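Local coordinates for TolA protein (Vibrio cholerae, PDB 4G7X), which probably forms part of the Tol-Pal cell-envelope system, linking inner and outer membranes, its C-terminal domain serving as the periplasmic partner-binding module, at residues V48-Y51 / G52-T56. Sequence-based numbering, arbitrary orientation.
Sequences VGRY and GAIYT
Tyr51 and Tyr55 meet one turn apart on helix 38-62, and the carbonyl of Tyr51 does two jobs there. Tyr51 O accepts a hydrogen bond from Tyr55 N at 2.8 Å, almost straight on (N-H...O 164°), and also lies over one face of the Tyr55 ring, 3.2 Å from Tyr55 CG. A chi1 of -60° carries that ring back toward the preceding turn, Tyr55 CZ coming to 4.2 Å from Tyr51 CB, and the small chi2, -15°, turns its face to Tyr51 O. The preceding i to i+4 bonds are ordinary: Gly52, Ala53 and Ile54 give their N-H groups to the carbonyls of Val48, Gly49 and Arg50. Gly52 O is gripped twice by Thr56, whose N (3.0 Å) and OG1 (2.8 Å) arrive from opposite faces of the carbonyl plane. Ile54 CD1 lies 4.0 Å from Arg50 NH1 and 4.2 Å from Tyr51 CD1, its side chain running alongside both, while Arg50 NE forms a salt bridge with Glu47. The buried phenol of Tyr55 is satisfied by Pro116 O, and its ring packs edge-to-face with Phe115. This anchors the long helix to strand 115-116; Leu128 of helix 122-128 touches both tyrosines, and Leu133 of strand 130-135 meets Tyr55 and Thr56.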
loop_
_atom_site.group_PDB
_atom_site.type_symbol
_atom_site.label_atom_id
_atom_site.label_comp_id
_atom_site.label_asym_id
_atom_site.label_seq_id
_atom_site.Cartn_x
_atom_site.Cartn_y
_atom_site.Cartn_z
ATOM N N VAL B 48 -9.575 -15.825 -6.385
ATOM C CA VAL B 48 -9.460 -14.888 -5.262
ATOM C C VAL B 48 -8.871 -15.581 -4.034
ATOM O O VAL B 48 -8.034 -15.007 -3.330
ATOM C CB VAL B 48 -10.809 -14.204 -4.941
ATOM C CG1 VAL B 48 -10.760 -13.454 -3.614
ATOM C CG2 VAL B 48 -11.175 -13.249 -6.063
ATOM N N GLY B 49 -9.296 -16.819 -3.792
ATOM C CA GLY B 49 -8.735 -17.623 -2.712
ATOM C C GLY B 49 -7.262 -17.922 -2.935
ATOM O O GLY B 49 -6.453 -17.796 -2.011
ATOM N N ARG B 50 -6.916 -18.293 -4.166
ATOM C CA ARG B 50 -5.545 -18.673 -4.512
ATOM C C ARG B 50 -4.581 -17.491 -4.401
ATOM O O ARG B 50 -3.529 -17.604 -3.763
ATOM C CB ARG B 50 -5.485 -19.300 -5.912
ATOM C CG ARG B 50 -4.162 -19.990 -6.211
ATOM C CD ARG B 50 -4.188 -20.775 -7.514
ATOM N NE ARG B 50 -4.315 -19.922 -8.695
ATOM C CZ ARG B 50 -3.311 -19.278 -9.285
ATOM N NH1 ARG B 50 -2.073 -19.356 -8.805
ATOM N NH2 ARG B 50 -3.548 -18.535 -10.357
ATOM N N TYR B 51 -4.946 -16.364 -5.007
ATOM C CA TYR B 51 -4.113 -15.164 -4.924
ATOM C C TYR B 51 -4.101 -14.558 -3.527
ATOM O O TYR B 51 -3.065 -14.072 -3.076
ATOM C CB TYR B 51 -4.502 -14.136 -5.991
ATOM C CG TYR B 51 -3.929 -14.468 -7.350
ATOM C CD1 TYR B 51 -2.643 -14.059 -7.703
ATOM C CD2 TYR B 51 -4.663 -15.208 -8.275
ATOM C CE1 TYR B 51 -2.103 -14.375 -8.942
ATOM C CE2 TYR B 51 -4.137 -15.521 -9.518
ATOM C CZ TYR B 51 -2.859 -15.104 -9.846
ATOM O OH TYR B 51 -2.333 -15.420 -11.078
ATOM N N GLY B 52 -5.239 -14.609 -2.839
ATOM C CA GLY B 52 -5.303 -14.199 -1.434
ATOM C C GLY B 52 -4.255 -14.909 -0.593
ATOM O O GLY B 52 -3.567 -14.284 0.217
ATOM N N ALA B 53 -4.137 -16.222 -0.782
ATOM C CA ALA B 53 -3.133 -17.019 -0.081
ATOM C C ALA B 53 -1.705 -16.634 -0.477
ATOM O O ALA B 53 -0.817 -16.581 0.375
ATOM C CB ALA B 53 -3.378 -18.502 -0.315
ATOM N N ILE B 54 -1.488 -16.362 -1.765
ATOM C CA ILE B 54 -0.186 -15.895 -2.245
ATOM C C ILE B 54 0.188 -14.577 -1.557
ATOM O O ILE B 54 1.311 -14.430 -1.059
ATOM C CB ILE B 54 -0.153 -15.757 -3.788
ATOM C CG1 ILE B 54 -0.184 -17.147 -4.443
ATOM C CG2 ILE B 54 1.082 -14.985 -4.242
ATOM C CD1 ILE B 54 -0.489 -17.145 -5.930
ATOM N N TYR B 55 -0.758 -13.642 -1.506
ATOM C CA TYR B 55 -0.521 -12.333 -0.884
ATOM C C TYR B 55 -0.212 -12.444 0.604
ATOM O O TYR B 55 0.684 -11.766 1.110
ATOM C CB TYR B 55 -1.708 -11.388 -1.089
ATOM C CG TYR B 55 -2.068 -11.070 -2.527
ATOM C CD1 TYR B 55 -1.191 -11.339 -3.581
ATOM C CD2 TYR B 55 -3.283 -10.462 -2.823
ATOM C CE1 TYR B 55 -1.538 -11.040 -4.888
ATOM C CE2 TYR B 55 -3.631 -10.146 -4.125
ATOM C CZ TYR B 55 -2.757 -10.437 -5.150
ATOM O OH TYR B 55 -3.111 -10.128 -6.441
ATOM N N THR B 56 -0.959 -13.301 1.296
ATOM C CA THR B 56 -0.794 -13.511 2.730
ATOM C C THR B 56 0.593 -14.092 3.034
ATOM O O THR B 56 1.245 -13.684 4.000
ATOM C CB THR B 56 -1.925 -14.404 3.291
ATOM O OG1 THR B 56 -3.202 -13.843 2.949
ATOM C CG2 THR B 56 -1.827 -14.510 4.799
#